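Local structure of putative rubredoxin reductase (Rhodopseudomonas palustris, 3FG2) at residues Q261-T265 / C302-R306; I273-A277 / R289-V293; Q294-Q299 / Y314-W319; L329-G333 / H374-R378. The protein probably uses NADH to reduce the ferredoxin that serves the CYP199A2 system, passing electrons through a bound FAD cofactor. All coordinates share one frame; numbering follows the deposited sequence.

Interaction 1: residues Q261-T265 / C302-R306; sequences QQLLT and CVAAR
Arg-306 lays the flat of its guanidinium against Leu-264 and turns an edge toward the carbonyl of Gln-262. Leu-264 comes over one face, off centre toward the rim: its CD2 methyl lies 3.0 Å from Arg-306 NH2, a close approach, and its CG sits nearer the NH1 side. The group reaches this place because Arg-306 leaves the helix with CG anti to the backbone N (chi1 -164°) and then bends at chi3, which turns the guanidinium onto Leu-264. At the rim of the plane, Arg-306 NH1 stands 2.6 Å from Gln-262 O, but the N-H is poorly aimed (119°) and the bond is weak. Gln-262 also meets the aliphatic part of the arginine, with its OE1 3.7 Å from Arg-306 CD. The contact ties the last turn of helix 293-306 to the loop between strands 257-259 and 270-272 in the FAD-binding, Rossmann-type part of the fold. One turn earlier on the helix, at Cys-302 and Val-303, the contact is apolar. Leu-263 points at the helix, and its CD1 methyl touches both Cys-302 CB and Val-303 CG2, each at 4.0 Å, while Cys-302 SG approaches the same methyl. Arg-306 NH2 has its firmer partner in Ser-271 OG, at the strand that follows the loop. Replacing Arg-306 by alanine would probably strip the cover from the Leu-264 methyls and leave Ser-271 OG without this donor, with the weak bond to Gln-262 O lost as well. Val-303 is also packed against Val-16 of helix 11-22.

Interaction 2: residues I273-A277 / R289-V293; sequences IGDCA and RVESV. With FAD (flavin-adenine dinucleotide), chain B.
Arg-289 reaches over to Asp-275 of the Gly-Asp pair that, as in other flavoproteins of the glutathione reductase type, binds the ribityl and phosphate part of FAD. Its NH1 points almost straight at Asp-275 O, 2.8 Å away, although the place of that oxygen is less certain because it is crowded by the arginine chain. A bend at chi3 (72°) turns the guanidinium toward Asp-275 and also lets NH2 form a salt bridge with Glu-291 OE1, on the anti side of the carboxylate. Val-290 turns its side chain away and takes part through its backbone: a water accepts from Val-290 N and can donate to Ala-277 O. Glu-291 lays its CB 3.8 Å from Asp-275 OD1. That same oxygen accepts a hydrogen bond from the flavin ribityl hydroxyl O3' at 2.9 Å, while Asp-275 N donates to the phosphate oxygen O2P of FAD. Gly-274 precedes it with backbone angles that call for glycine, and a CB there would run into O2P. Ser-292 comes next, at the N-cap of helix 293-306; its OG takes the hydrogen bond of Asn-295 N, and its own N lies 2.9 Å from FAD O3'. Val-293 N gives FAD O2 a nearly straight hydrogen bond of 3.2 Å. This sets the start of the helix at the flavin, and its N-terminal end would be expected to favour negative charge around N1, C2 and O2 of a reduced flavin. Val-293 also lays CG2 over the face of the flavin pyrimidine ring, 3.8 Å from FAD N1.

Interaction 3: residues Q294-Q299 / Y314-W319; sequences QNATDQ and YDGYPW
Helix 293-306, which starts at the flavin, is packed here through Gln-294, Asp-298 and Gln-299 against the connecting segment 314-319. Gln-299 CG stands over one face of the Tyr-314 ring, 3.5 Å from its centroid, and Gly-316 N lies over the opposite face, so the ring is sandwiched between the helix and its own loop. Its rim meets the backbone carbon of Asp-298. Gln-294 makes a second CH-pi contact, CG over the five-membered ring of Trp-319 at 3.5 Å from the centroid. A bend at chi2 (-81°) then turns its amide back to the helix, where NE2 gives Asp-298 OD2 a straight hydrogen bond of 2.7 Å, nearly in the amide plane. A water donates to both Asp-298 OD2 and Tyr-317 O. Gly-316 passes so near the helix that a CB would strike Asp-298 CB. With Tyr-314 cut back to alanine, Gln-299 CG would probably face a gap and Phe-279 would lose its edge-to-face partner. The segment leads from the FAD domain into strand 319-324 of the C-terminal domain, the order of domains found in glutathione reductase-like ferredoxin reductases.

Interaction 4: residues L329-G333 / H374-R378; sequences LQIVG and HVFGR
His-374 holds its imidazole between two side chains: Gln-330 CB lies over one face, 3.8 Å from the ring centroid, and Arg-378 CG covers the opposite face. The Gln-330 amide continues the cover, stacked at 27° to the ring, with NE2 3.5 Å from His-374 CD2. At the edge, His-374 CE1 approaches Ile-331 O at 3.6 Å. Val-332 CB sits as near to His-374 CE1, and its two methyls carry the contact onward along the helix. Val-332 CG1 meets Gly-377 CA at 3.9 Å, while Val-332 CG2, anti to the backbone N, faces Arg-378 CD at 3.8 Å. A side chain at Gly-377 would collide with Val-332 CG1, so the glycine lets the backbones draw close; the axes of 329-333 and 374-378 pass 8.2 Å apart and run nearly parallel, at 17°. This is helix 371-380 lying on the antiparallel five-stranded sheet of the C-terminal reductase domain, on strand 327-333. In the next shell, Arg-378 doubles back through bends at chi2 and chi3, and its NH1 gives His-374 NE2 a hydrogen bond of 3.0 Å. His-374 NE2 lies in the guanidinium plane, whereas the donor is tilted from the plane of the ring, and the bond probably limits rotation of the imidazole. A water in the ring plane lies 2.8 Å from His-374 ND1 and donates weakly to Gln-330 O. Farther out, Arg-378 makes a cation-pi contact with Trp-319, and Val-332 packs on Ile-365 of the neighbouring strand 361-368.

How the interactions relate
Interactions 1, 2 and 3 all involve helix 293-306: its N-terminal end in interaction 2, its first turns in interaction 3 and its last turn in interaction 1. Interaction 2 is the deepest and the most polar, built of backbone amides, a carboxylate, the Arg-289 guanidinium and FAD. It joins interaction 3 where Gln-299 OE1 receives Gly-274 N, and interaction 1 where Ile-273 packs on Val-303. Interaction 1 lies farthest from the chain's centre and mixes a weak arginine bond with methyl packing. Interactions 3 and 4 both rest on CH-pi and water-mediated contacts, 3 only partly buried, 4 buried in the C-terminal domain; Pro-318 O to Gly-333 N links them.

Interaction 1: residues Q261-T265 / C302-R306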
loop_
_atom_site.group_PDB
_atom_site.type_symbol
_atom_site.label_atom_id
_atom_site.label_comp_id
_atom_site.label_asym_id
_atom_site.label_seq_id
_atom_site.Cartn_x
_atom_site.Cartn_y
_atom_site.Cartn_z
ATOM N N GLN A 261 13.486 11.365 12.231
ATOM C CA GLN A 261 13.869 9.970 12.451
ATOM C C GLN A 261 12.958 9.231 13.423
ATOM O O GLN A 261 12.797 8.015 13.335
ATOM C CB GLN A 261 15.301 9.890 12.976
ATOM C CG GLN A 261 16.348 10.380 12.005
ATOM C CD GLN A 261 17.743 10.411 12.611
ATOM O OE1 GLN A 261 18.713 10.766 11.938
ATOM N NE2 GLN A 261 17.850 10.044 13.887
ATOM N N GLN A 262 12.364 9.961 14.355
ATOM C CA GLN A 262 11.498 9.332 15.336
ATOM C C GLN A 262 10.024 9.441 14.994
ATOM O O GLN A 262 9.162 9.183 15.838
ATOM C CB GLN A 262 11.783 9.910 16.722
ATOM C CG GLN A 262 13.050 9.337 17.349
ATOM C CD GLN A 262 13.509 10.115 18.567
ATOM O OE1 GLN A 262 12.696 10.538 19.394
ATOM N NE2 GLN A 262 14.819 10.297 18.692
ATOM N N LEU A 263 9.747 9.815 13.748
ATOM C CA LEU A 263 8.383 9.944 13.247
ATOM C C LEU A 263 7.592 11.036 13.960
ATOM O O LEU A 263 6.375 10.936 14.133
ATOM C CB LEU A 263 7.668 8.588 13.354
ATOM C CG LEU A 263 8.545 7.435 12.830
ATOM C CD1 LEU A 263 7.840 6.097 12.983
ATOM C CD2 LEU A 263 8.887 7.700 11.378
ATOM N N LEU A 264 8.304 12.087 14.363
ATOM C CA LEU A 264 7.704 13.230 15.040
ATOM C C LEU A 264 7.643 14.420 14.096
ATOM O O LEU A 264 8.592 14.676 13.351
ATOM C CB LEU A 264 8.533 13.622 16.267
ATOM C CG LEU A 264 8.339 12.811 17.548
ATOM C CD1 LEU A 264 9.477 13.093 18.525
ATOM C CD2 LEU A 264 6.989 13.164 18.164
ATOM N N THR A 265 6.522 15.137 14.124
ATOM C CA THR A 265 6.370 16.325 13.289
ATOM C C THR A 265 7.140 17.444 13.977
ATOM O O THR A 265 7.823 17.212 14.975
ATOM C CB THR A 265 4.909 16.771 13.184
ATOM O OG1 THR A 265 4.446 17.173 14.481
ATOM C CG2 THR A 265 4.033 15.634 12.642
ATOM N N CYS A 302 7.499 1.552 16.351
ATOM C CA CYS A 302 8.484 2.569 16.686
ATOM C C CYS A 302 7.914 3.686 17.560
ATOM O O CYS A 302 8.560 4.134 18.518
ATOM C CB CYS A 302 9.058 3.173 15.412
ATOM S SG CYS A 302 10.291 4.438 15.726
ATOM N N VAL A 303 6.713 4.148 17.214
ATOM C CA VAL A 303 6.046 5.203 17.967
ATOM C C VAL A 303 5.592 4.682 19.327
ATOM O O VAL A 303 5.793 5.343 20.345
ATOM C CB VAL A 303 4.824 5.747 17.199
ATOM C CG1 VAL A 303 3.956 6.610 18.115
ATOM C CG2 VAL A 303 5.298 6.567 16.016
ATOM N N ALA A 304 4.982 3.501 19.339
ATOM C CA ALA A 304 4.516 2.905 20.582
ATOM C C ALA A 304 5.693 2.755 21.539
ATOM O O ALA A 304 5.567 2.996 22.739
ATOM C CB ALA A 304 3.893 1.553 20.313
ATOM N N ALA A 305 6.841 2.362 20.998
ATOM C CA ALA A 305 8.035 2.175 21.807
ATOM C C ALA A 305 8.513 3.502 22.376
ATOM O O ALA A 305 8.986 3.570 23.513
ATOM C CB ALA A 305 9.135 1.537 20.973
ATOM N N ARG A 306 8.380 4.559 21.583
ATOM C CA ARG A 306 8.809 5.884 22.018
ATOM C C ARG A 306 7.907 6.426 23.122
ATOM O O ARG A 306 8.373 6.793 24.198
ATOM C CB ARG A 306 8.798 6.856 20.837
ATOM C CG ARG A 306 9.574 8.144 21.079
ATOM C CD ARG A 306 9.339 9.127 19.950
ATOM N NE ARG A 306 8.009 9.713 20.061
ATOM C CZ ARG A 306 7.200 9.952 19.039
ATOM N NH1 ARG A 306 7.575 9.650 17.803
ATOM N NH2 ARG A 306 6.014 10.497 19.262
#

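Interaction 2: residues I273-A277 / R289-V293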
loop_
_atom_site.group_PDB
_atom_site.type_symbol
_atom_site.label_atom_id
_atom_site.label_comp_id
_atom_site.label_asym_id
_atom_site.label_seq_id
_atom_site.Cartn_x
_atom_site.Cartn_y
_atom_site.Cartn_z
ATOM N N ILE A 273 2.435 8.382 11.097
ATOM C CA ILE A 273 2.897 7.047 10.740
ATOM C C ILE A 273 2.101 6.452 9.574
ATOM O O ILE A 273 0.948 6.831 9.329
ATOM C CB ILE A 273 2.755 6.070 11.930
ATOM C CG1 ILE A 273 1.292 6.024 12.381
ATOM C CG2 ILE A 273 3.660 6.489 13.075
ATOM C CD1 ILE A 273 1.017 5.005 13.450
ATOM N N GLY A 274 2.727 5.510 8.868
ATOM C CA GLY A 274 2.062 4.849 7.761
ATOM C C GLY A 274 2.161 5.531 6.412
ATOM O O GLY A 274 3.077 6.299 6.145
ATOM N N ASP A 275 1.200 5.237 5.552
ATOM C CA ASP A 275 1.176 5.808 4.217
ATOM C C ASP A 275 1.211 7.335 4.196
ATOM O O ASP A 275 1.728 7.925 3.251
ATOM C CB ASP A 275 -0.066 5.322 3.471
ATOM C CG ASP A 275 0.073 3.900 2.959
ATOM O OD1 ASP A 275 1.038 3.202 3.346
ATOM O OD2 ASP A 275 -0.794 3.480 2.163
ATOM N N CYS A 276 0.678 7.973 5.235
ATOM C CA CYS A 276 0.628 9.434 5.273
ATOM C C CYS A 276 1.925 10.112 5.676
ATOM O O CYS A 276 2.071 11.326 5.508
ATOM C CB CYS A 276 -0.485 9.904 6.221
ATOM S SG CYS A 276 -0.060 9.886 8.003
ATOM N N ALA A 277 2.875 9.334 6.186
ATOM C CA ALA A 277 4.138 9.896 6.659
ATOM C C ALA A 277 5.333 9.936 5.699
ATOM O O ALA A 277 5.662 8.943 5.046
ATOM C CB ALA A 277 4.544 9.189 7.955
ATOM N N ARG A 289 8.366 8.195 1.663
ATOM C CA ARG A 289 7.042 7.762 2.089
ATOM C C ARG A 289 6.932 6.338 1.561
ATOM O O ARG A 289 7.219 6.095 0.400
ATOM C CB ARG A 289 5.946 8.635 1.463
ATOM C CG ARG A 289 4.546 8.352 2.014
ATOM C CD ARG A 289 3.485 9.215 1.349
ATOM N NE ARG A 289 3.233 8.804 -0.032
ATOM C CZ ARG A 289 2.418 7.811 -0.380
ATOM N NH1 ARG A 289 1.767 7.123 0.555
ATOM N NH2 ARG A 289 2.261 7.497 -1.662
ATOM N N VAL A 290 6.536 5.394 2.400
ATOM C CA VAL A 290 6.421 4.020 1.939
ATOM C C VAL A 290 5.017 3.478 2.133
ATOM O O VAL A 290 4.428 3.644 3.199
ATOM C CB VAL A 290 7.422 3.107 2.672
ATOM C CG1 VAL A 290 7.226 1.662 2.244
ATOM C CG2 VAL A 290 8.843 3.559 2.364
ATOM N N GLU A 291 4.484 2.834 1.094
ATOM C CA GLU A 291 3.142 2.260 1.143
ATOM C C GLU A 291 3.203 0.750 1.289
ATOM O O GLU A 291 3.269 0.037 0.291
ATOM C CB GLU A 291 2.356 2.549 -0.135
ATOM C CG GLU A 291 2.228 3.997 -0.545
ATOM C CD GLU A 291 1.415 4.152 -1.832
ATOM O OE1 GLU A 291 1.553 5.204 -2.488
ATOM O OE2 GLU A 291 0.635 3.230 -2.180
ATOM N N SER A 292 3.173 0.255 2.517
ATOM C CA SER A 292 3.196 -1.180 2.729
ATOM C C SER A 292 2.761 -1.490 4.156
ATOM O O SER A 292 2.879 -0.654 5.048
ATOM C CB SER A 292 4.600 -1.739 2.469
ATOM O OG SER A 292 5.509 -1.352 3.487
ATOM N N VAL A 293 2.245 -2.694 4.360
ATOM C CA VAL A 293 1.800 -3.115 5.676
ATOM C C VAL A 293 2.994 -3.115 6.605
ATOM O O VAL A 293 2.893 -2.744 7.776
ATOM C CB VAL A 293 1.198 -4.528 5.620
ATOM C CG1 VAL A 293 0.947 -5.044 7.019
ATOM C CG2 VAL A 293 -0.088 -4.496 4.810
HETATM P PA FAD B . -4.743 2.836 5.762
HETATM O O1A FAD B . -5.184 3.370 4.447
HETATM O O2A FAD B . -4.822 1.514 6.045
HETATM O O5B FAD B . -5.812 3.467 6.670
HETATM C C5B FAD B . -6.086 4.901 6.759
HETATM C C4B FAD B . -7.410 4.985 7.549
HETATM O O4B FAD B . -7.518 6.366 8.066
HETATM C C3B FAD B . -8.692 4.750 6.728
HETATM O O3B FAD B . -9.631 3.882 7.278
HETATM C C2B FAD B . -9.147 6.156 6.455
HETATM O O2B FAD B . -10.488 6.248 6.084
HETATM C C1B FAD B . -8.891 6.794 7.788
HETATM N N9A FAD B . -8.796 8.256 7.830
HETATM C C8A FAD B . -8.250 9.077 6.877
HETATM N N7A FAD B . -8.320 10.363 7.200
HETATM C C5A FAD B . -8.937 10.391 8.417
HETATM C C6A FAD B . -9.312 11.512 9.307
HETATM N N6A FAD B . -9.089 12.778 9.040
HETATM N N1A FAD B . -9.934 11.136 10.481
HETATM C C2A FAD B . -10.187 9.823 10.801
HETATM N N3A FAD B . -9.879 8.743 10.044
HETATM C C4A FAD B . -9.253 9.077 8.857
HETATM N N1 FAD B . 0.635 -3.625 1.232
HETATM C C2 FAD B . 1.397 -4.716 1.311
HETATM O O2 FAD B . 2.445 -4.703 1.884
HETATM N N3 FAD B . 1.005 -5.962 0.720
HETATM C C4 FAD B . -0.194 -6.094 0.040
HETATM O O4 FAD B . -0.496 -7.169 -0.444
HETATM C C4X FAD B . -1.039 -4.907 -0.049
HETATM N N5 FAD B . -2.229 -4.977 -0.694
HETATM C C5X FAD B . -3.011 -3.837 -0.753
HETATM C C6 FAD B . -4.263 -3.934 -1.423
HETATM C C7 FAD B . -5.115 -2.853 -1.526
HETATM C C7M FAD B . -6.438 -3.009 -2.250
HETATM C C8 FAD B . -4.732 -1.565 -0.937
HETATM C C8M FAD B . -5.616 -0.340 -1.009
HETATM C C9 FAD B . -3.491 -1.456 -0.274
HETATM C C9A FAD B . -2.632 -2.577 -0.174
HETATM N N10 FAD B . -1.345 -2.541 0.508
HETATM C C10 FAD B . -0.563 -3.659 0.582
HETATM C "C1'" FAD B . -0.937 -1.251 1.120
HETATM C "C2'" FAD B . -1.398 -1.186 2.608
HETATM O "O2'" FAD B . -2.790 -1.410 2.648
HETATM C "C3'" FAD B . -1.040 0.184 3.146
HETATM O "O3'" FAD B . 0.372 0.356 3.109
HETATM C "C4'" FAD B . -1.530 0.320 4.577
HETATM O "O4'" FAD B . -2.970 0.140 4.640
HETATM C "C5'" FAD B . -1.165 1.696 5.080
HETATM O "O5'" FAD B . -1.728 1.815 6.550
HETATM P P FAD B . -2.234 3.142 7.040
HETATM O O1P FAD B . -2.646 2.804 8.501
HETATM O O2P FAD B . -1.320 4.187 6.911
HETATM O O3P FAD B . -3.418 3.549 6.277
HETATM O O HOH W 1 5.855 6.032 5.085
#

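Interaction 3: residues Q294-Q299 / Y314-W319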
loop_
_atom_site.group_PDB
_atom_site.type_symbol
_atom_site.label_atom_id
_atom_site.label_comp_id
_atom_site.label_asym_id
_atom_site.label_seq_id
_atom_site.Cartn_x
_atom_site.Cartn_y
_atom_site.Cartn_z
ATOM N N GLN A 294 4.132 -3.535 6.066
ATOM C CA GLN A 294 5.369 -3.586 6.830
ATOM C C GLN A 294 5.670 -2.207 7.395
ATOM O O GLN A 294 5.904 -2.048 8.591
ATOM C CB GLN A 294 6.512 -4.059 5.925
ATOM C CG GLN A 294 7.914 -3.822 6.469
ATOM C CD GLN A 294 8.391 -2.400 6.234
ATOM O OE1 GLN A 294 8.254 -1.865 5.138
ATOM N NE2 GLN A 294 8.966 -1.790 7.258
ATOM N N ASN A 295 5.646 -1.206 6.523
ATOM C CA ASN A 295 5.926 0.158 6.936
ATOM C C ASN A 295 4.941 0.682 7.976
ATOM O O ASN A 295 5.336 1.316 8.951
ATOM C CB ASN A 295 5.920 1.075 5.719
ATOM C CG ASN A 295 6.215 2.508 6.080
ATOM O OD1 ASN A 295 5.332 3.370 6.032
ATOM N ND2 ASN A 295 7.459 2.773 6.464
ATOM N N ALA A 296 3.657 0.420 7.764
ATOM C CA ALA A 296 2.632 0.878 8.691
ATOM C C ALA A 296 2.844 0.230 10.050
ATOM O O ALA A 296 2.787 0.884 11.094
ATOM C CB ALA A 296 1.240 0.521 8.151
ATOM N N THR A 297 3.102 -1.068 10.016
ATOM C CA THR A 297 3.306 -1.856 11.215
ATOM C C THR A 297 4.567 -1.483 11.988
ATOM O O THR A 297 4.496 -1.167 13.175
ATOM C CB THR A 297 3.342 -3.353 10.846
ATOM O OG1 THR A 297 2.065 -3.734 10.315
ATOM C CG2 THR A 297 3.664 -4.206 12.053
ATOM N N ASP A 298 5.720 -1.513 11.328
ATOM C CA ASP A 298 6.969 -1.192 12.005
ATOM C C ASP A 298 6.984 0.242 12.506
ATOM O O ASP A 298 7.508 0.529 13.584
ATOM C CB ASP A 298 8.172 -1.424 11.087
ATOM C CG ASP A 298 8.321 -2.875 10.669
ATOM O OD1 ASP A 298 7.854 -3.778 11.407
ATOM O OD2 ASP A 298 8.922 -3.108 9.599
ATOM N N GLN A 299 6.407 1.151 11.733
ATOM C CA GLN A 299 6.380 2.537 12.161
ATOM C C GLN A 299 5.519 2.663 13.411
ATOM O O GLN A 299 5.861 3.409 14.337
ATOM C CB GLN A 299 5.859 3.433 11.039
ATOM C CG GLN A 299 6.969 4.026 10.185
ATOM C CD GLN A 299 6.455 5.030 9.181
ATOM O OE1 GLN A 299 5.503 5.765 9.455
ATOM N NE2 GLN A 299 7.093 5.084 8.018
ATOM N N TYR A 314 13.599 5.369 13.572
ATOM C CA TYR A 314 12.823 4.372 12.844
ATOM C C TYR A 314 13.732 3.648 11.850
ATOM O O TYR A 314 14.476 4.291 11.107
ATOM C CB TYR A 314 11.675 5.036 12.080
ATOM C CG TYR A 314 10.963 4.068 11.187
ATOM C CD1 TYR A 314 10.232 3.013 11.732
ATOM C CD2 TYR A 314 11.081 4.147 9.798
ATOM C CE1 TYR A 314 9.637 2.050 10.922
ATOM C CE2 TYR A 314 10.485 3.180 8.968
ATOM C CZ TYR A 314 9.765 2.134 9.547
ATOM O OH TYR A 314 9.168 1.173 8.770
ATOM N N ASP A 315 13.682 2.318 11.839
ATOM C CA ASP A 315 14.513 1.549 10.913
ATOM C C ASP A 315 13.851 0.252 10.448
ATOM O O ASP A 315 14.532 -0.755 10.226
ATOM C CB ASP A 315 15.875 1.229 11.546
ATOM C CG ASP A 315 16.897 0.712 10.522
ATOM O OD1 ASP A 315 17.930 0.155 10.943
ATOM O OD2 ASP A 315 16.681 0.862 9.297
ATOM N N GLY A 316 12.529 0.270 10.304
ATOM C CA GLY A 316 11.844 -0.923 9.847
ATOM C C GLY A 316 12.331 -1.220 8.442
ATOM O O GLY A 316 12.136 -0.402 7.544
ATOM N N TYR A 317 12.977 -2.364 8.231
ATOM C CA TYR A 317 13.462 -2.671 6.894
ATOM C C TYR A 317 12.296 -2.951 5.952
ATOM O O TYR A 317 11.468 -3.829 6.208
ATOM C CB TYR A 317 14.407 -3.864 6.886
ATOM C CG TYR A 317 15.311 -3.800 5.685
ATOM C CD1 TYR A 317 16.481 -3.035 5.716
ATOM C CD2 TYR A 317 14.955 -4.411 4.486
ATOM C CE1 TYR A 317 17.273 -2.877 4.574
ATOM C CE2 TYR A 317 15.737 -4.258 3.339
ATOM C CZ TYR A 317 16.896 -3.491 3.392
ATOM O OH TYR A 317 17.688 -3.355 2.277
ATOM N N PRO A 318 12.242 -2.222 4.826
ATOM C CA PRO A 318 11.194 -2.339 3.813
ATOM C C PRO A 318 11.104 -3.623 2.992
ATOM O O PRO A 318 12.096 -4.119 2.445
ATOM C CB PRO A 318 11.443 -1.117 2.936
ATOM C CG PRO A 318 12.926 -1.038 2.929
ATOM C CD PRO A 318 13.277 -1.264 4.391
ATOM N N TRP A 319 9.890 -4.155 2.918
ATOM C CA TRP A 319 9.598 -5.335 2.121
ATOM C C TRP A 319 8.126 -5.275 1.723
ATOM O O TRP A 319 7.287 -4.764 2.467
ATOM C CB TRP A 319 9.922 -6.641 2.868
ATOM C CG TRP A 319 9.384 -6.773 4.253
ATOM C CD1 TRP A 319 9.995 -6.388 5.411
ATOM C CD2 TRP A 319 8.145 -7.381 4.635
ATOM N NE1 TRP A 319 9.217 -6.724 6.496
ATOM C CE2 TRP A 319 8.074 -7.332 6.047
ATOM C CE3 TRP A 319 7.088 -7.963 3.923
ATOM C CZ2 TRP A 319 6.986 -7.843 6.761
ATOM C CZ3 TRP A 319 6.010 -8.472 4.629
ATOM C CH2 TRP A 319 5.967 -8.407 6.037
HETATM O O HOH W 2 4.830 -5.197 3.553
HETATM O O HOH W 3 11.103 -5.089 8.711
#

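Interaction 4: residues L329-G333 / H374-R378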
loop_
_atom_site.group_PDB
_atom_site.type_symbol
_atom_site.label_atom_id
_atom_site.label_comp_id
_atom_site.label_asym_id
_atom_site.label_seq_id
_atom_site.Cartn_x
_atom_site.Cartn_y
_atom_site.Cartn_z
ATOM N N LEU A 329 4.599 -12.557 -5.594
ATOM C CA LEU A 329 5.752 -11.686 -5.761
ATOM C C LEU A 329 6.139 -11.149 -4.395
ATOM O O LEU A 329 5.307 -10.591 -3.676
ATOM C CB LEU A 329 5.403 -10.503 -6.666
ATOM C CG LEU A 329 6.509 -9.715 -7.396
ATOM C CD1 LEU A 329 6.040 -8.279 -7.594
ATOM C CD2 LEU A 329 7.805 -9.725 -6.632
ATOM N N GLN A 330 7.400 -11.322 -4.034
ATOM C CA GLN A 330 7.889 -10.813 -2.769
ATOM C C GLN A 330 9.101 -9.936 -3.040
ATOM O O GLN A 330 9.992 -10.304 -3.808
ATOM C CB GLN A 330 8.265 -11.956 -1.829
ATOM C CG GLN A 330 7.080 -12.715 -1.286
ATOM C CD GLN A 330 7.511 -13.965 -0.571
ATOM O OE1 GLN A 330 8.108 -14.858 -1.171
ATOM N NE2 GLN A 330 7.223 -14.039 0.719
ATOM N N ILE A 331 9.124 -8.767 -2.415
ATOM C CA ILE A 331 10.227 -7.844 -2.601
ATOM C C ILE A 331 10.765 -7.437 -1.252
ATOM O O ILE A 331 9.989 -7.115 -0.358
ATOM C CB ILE A 331 9.781 -6.547 -3.295
ATOM C CG1 ILE A 331 9.031 -6.859 -4.589
ATOM C CG2 ILE A 331 11.001 -5.680 -3.592
ATOM C CD1 ILE A 331 8.461 -5.620 -5.277
ATOM N N VAL A 332 12.084 -7.473 -1.095
ATOM C CA VAL A 332 12.698 -7.024 0.143
ATOM C C VAL A 332 13.789 -6.031 -0.250
ATOM O O VAL A 332 14.690 -6.355 -1.039
ATOM C CB VAL A 332 13.312 -8.184 0.961
ATOM C CG1 VAL A 332 14.347 -8.942 0.132
ATOM C CG2 VAL A 332 13.956 -7.622 2.226
ATOM N N GLY A 333 13.688 -4.815 0.285
ATOM C CA GLY A 333 14.658 -3.774 -0.022
ATOM C C GLY A 333 14.120 -2.787 -1.047
ATOM O O GLY A 333 13.066 -3.012 -1.640
ATOM N N HIS A 374 13.575 -14.821 -0.602
ATOM C CA HIS A 374 13.047 -13.690 0.152
ATOM C C HIS A 374 13.532 -13.727 1.601
ATOM O O HIS A 374 13.889 -12.692 2.176
ATOM C CB HIS A 374 11.514 -13.702 0.124
ATOM C CG HIS A 374 10.891 -12.516 0.789
ATOM N ND1 HIS A 374 11.044 -11.231 0.314
ATOM C CD2 HIS A 374 10.132 -12.416 1.908
ATOM C CE1 HIS A 374 10.409 -10.391 1.111
ATOM N NE2 HIS A 374 9.848 -11.084 2.085
ATOM N N VAL A 375 13.540 -14.916 2.193
ATOM C CA VAL A 375 13.992 -15.066 3.576
ATOM C C VAL A 375 15.474 -14.718 3.651
ATOM O O VAL A 375 15.941 -14.171 4.643
ATOM C CB VAL A 375 13.765 -16.513 4.085
ATOM C CG1 VAL A 375 14.460 -16.723 5.423
ATOM C CG2 VAL A 375 12.274 -16.770 4.225
ATOM N N PHE A 376 16.202 -15.036 2.585
ATOM C CA PHE A 376 17.628 -14.740 2.507
ATOM C C PHE A 376 17.837 -13.229 2.570
ATOM O O PHE A 376 18.669 -12.737 3.331
ATOM C CB PHE A 376 18.217 -15.276 1.201
ATOM C CG PHE A 376 19.640 -14.860 0.971
ATOM C CD1 PHE A 376 20.660 -15.347 1.782
ATOM C CD2 PHE A 376 19.958 -13.957 -0.033
ATOM C CE1 PHE A 376 21.976 -14.939 1.594
ATOM C CE2 PHE A 376 21.268 -13.544 -0.229
ATOM C CZ PHE A 376 22.283 -14.038 0.589
ATOM N N GLY A 377 17.081 -12.497 1.759
ATOM C CA GLY A 377 17.200 -11.054 1.760
ATOM C C GLY A 377 16.777 -10.432 3.083
ATOM O O GLY A 377 17.483 -9.581 3.628
ATOM N N ARG A 378 15.629 -10.862 3.606
ATOM C CA ARG A 378 15.105 -10.332 4.867
ATOM C C ARG A 378 16.103 -10.453 6.010
ATOM O O ARG A 378 16.058 -9.683 6.959
ATOM C CB ARG A 378 13.795 -11.044 5.246
ATOM C CG ARG A 378 12.597 -10.719 4.332
ATOM C CD ARG A 378 11.863 -9.437 4.756
ATOM N NE ARG A 378 11.108 -9.626 5.994
ATOM C CZ ARG A 378 9.941 -10.262 6.083
ATOM N NH1 ARG A 378 9.369 -10.774 5.003
ATOM N NH2 ARG A 378 9.350 -10.407 7.261
HETATM O O HOH W 4 12.609 -11.444 -2.046
#